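Local coordinates for beta-glucuronidase (Dictyoglomus thermophilum, PDB 6XXW), which probably hydrolyses beta-D-glucuronides, releasing glucuronic acid, as a glycoside hydrolase of family 2, at residues His391-Ile394 with Met395-Leu398. Residues are numbered along the deposited sequence; the frame is centred on the assembly and turned at random.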
loop_
_atom_site.group_PDB
_atom_site.type_symbol
_atom_site.label_atom_id
_atom_site.label_comp_id
_atom_site.label_asym_id
_atom_site.label_seq_id
_atom_site.Cartn_x
_atom_site.Cartn_y
_atom_site.Cartn_z
ATOM N N HIS A 391 19.187 -38.572 -2.049
ATOM C CA HIS A 391 18.892 -38.106 -0.697
ATOM C C HIS A 391 19.966 -38.561 0.290
ATOM O O HIS A 391 20.421 -37.777 1.138
ATOM C CB HIS A 391 17.510 -38.615 -0.294
ATOM C CG HIS A 391 16.850 -37.842 0.811
ATOM N ND1 HIS A 391 15.480 -37.854 0.999
ATOM C CD2 HIS A 391 17.358 -37.076 1.806
ATOM C CE1 HIS A 391 15.176 -37.120 2.054
ATOM N NE2 HIS A 391 16.295 -36.625 2.555
ATOM N N LEU A 392 20.391 -39.823 0.190
ATOM C CA LEU A 392 21.426 -40.331 1.089
ATOM C C LEU A 392 22.755 -39.624 0.862
ATOM O O LEU A 392 23.476 -39.318 1.821
ATOM C CB LEU A 392 21.596 -41.843 0.904
ATOM C CG LEU A 392 20.375 -42.696 1.245
ATOM C CD1 LEU A 392 20.543 -44.134 0.716
ATOM C CD2 LEU A 392 20.056 -42.682 2.746
ATOM N N GLU A 393 23.117 -39.382 -0.399
ATOM C CA GLU A 393 24.339 -38.622 -0.661
ATOM C C GLU A 393 24.227 -37.202 -0.115
ATOM O O GLU A 393 25.209 -36.641 0.396
ATOM C CB GLU A 393 24.646 -38.616 -2.160
ATOM C CG GLU A 393 24.847 -40.028 -2.717
ATOM C CD GLU A 393 25.331 -40.056 -4.162
ATOM O OE1 GLU A 393 24.522 -39.772 -5.070
ATOM O OE2 GLU A 393 26.515 -40.387 -4.390
ATOM N N ILE A 394 23.034 -36.609 -0.208
ATOM C CA ILE A 394 22.820 -35.261 0.323
ATOM C C ILE A 394 23.068 -35.228 1.829
ATOM O O ILE A 394 23.755 -34.336 2.343
ATOM C CB ILE A 394 21.401 -34.767 -0.015
ATOM C CG1 ILE A 394 21.299 -34.390 -1.497
ATOM C CG2 ILE A 394 21.000 -33.596 0.906
ATOM C CD1 ILE A 394 22.377 -33.458 -1.968
ATOM N N MET A 395 22.491 -36.182 2.563
ATOM C CA MET A 395 22.715 -36.227 4.010
ATOM C C MET A 395 24.199 -36.361 4.335
ATOM O O MET A 395 24.690 -35.750 5.294
ATOM C CB MET A 395 21.935 -37.386 4.655
ATOM C CG MET A 395 20.427 -37.398 4.417
ATOM S SD MET A 395 19.632 -35.796 4.747
ATOM C CE MET A 395 20.082 -35.506 6.456
ATOM N N ARG A 396 24.933 -37.159 3.553
ATOM C CA ARG A 396 26.369 -37.280 3.794
ATOM C C ARG A 396 27.080 -35.954 3.547
ATOM O O ARG A 396 27.914 -35.538 4.355
ATOM C CB ARG A 396 26.963 -38.389 2.923
ATOM C CG ARG A 396 26.346 -39.750 3.193
ATOM C CD ARG A 396 26.850 -40.834 2.231
ATOM N NE ARG A 396 26.037 -42.053 2.282
ATOM C CZ ARG A 396 25.511 -42.647 1.213
ATOM N NH1 ARG A 396 25.691 -42.124 0.009
ATOM N NH2 ARG A 396 24.793 -43.758 1.344
ATOM N N GLU A 397 26.746 -35.264 2.449
ATOM C CA GLU A 397 27.381 -33.979 2.148
ATOM C C GLU A 397 27.026 -32.925 3.191
ATOM O O GLU A 397 27.849 -32.060 3.537
ATOM C CB GLU A 397 26.946 -33.479 0.768
ATOM C CG GLU A 397 27.420 -34.303 -0.426
ATOM C CD GLU A 397 26.975 -33.707 -1.765
ATOM O OE1 GLU A 397 26.917 -32.463 -1.892
ATOM O OE2 GLU A 397 26.691 -34.484 -2.700
ATOM N N LEU A 398 25.788 -32.958 3.669
ATOM C CA LEU A 398 25.308 -31.930 4.584
ATOM C C LEU A 398 25.954 -32.077 5.954
ATOM O O LEU A 398 26.444 -31.103 6.532
ATOM C CB LEU A 398 23.787 -32.021 4.683
ATOM C CG LEU A 398 23.081 -31.194 5.752
ATOM C CD1 LEU A 398 23.339 -29.706 5.550
ATOM C CD2 LEU A 398 21.584 -31.501 5.732
#
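H391 and M395 are four residues apart, and their side chains leave the helix together. The M395 sulfur meets the imidazole at its edge, near the ring plane, with SD 3.9 Å from H391 CD2. This is a Met-aromatic contact, SD lying 79° off the ring normal. The M395 chain bends at its second and third torsions, which keeps its sulfur beside the ring. The ring itself is fixed from outside: ND1 makes a hydrogen bond with the hydroxyl of Y427, and NE2 a weak hydrogen bond to the carbonyl of V413.

R396 runs back along the helix. Its CG sits anti to the carbonyl carbon (chi1 -60°), and the chain is extended from there to NE. This carries the guanidinium back to L392, which has its CB over one face; NH2 is 3.8 Å from L392 CB. NH1 also approaches the aliphatic part of E393, 3.5 Å from its CG. The E393 carboxylate is turned 72° from the guanidinium plane and makes no salt bridge with it: E393 OE2 is 4.8 Å from R396 NH1. The salt-bridge partner of R396 is E434 on helix 422-438, reached through NE. With R396 replaced by an alanine, E434 would probably lose its positive mate and the covering over L392 CB would go. E397 OE1 is hydrogen-bonded to H114 NE2.

Four backbone hydrogen bonds join the two turns. M395 N donates to H391 O, R396 N to L392 O, and E397 N to E393 O at 2.9 Å. L398 N to I394 O is the shortest, at 2.8 Å.

These i to i+4 bonds are those of a regular alpha-helix. Helix 385-402 follows strand 358-362 and precedes its parallel neighbour 408-415, a beta-alpha-beta crossover of the TIM barrel; it packs against helix 422-438.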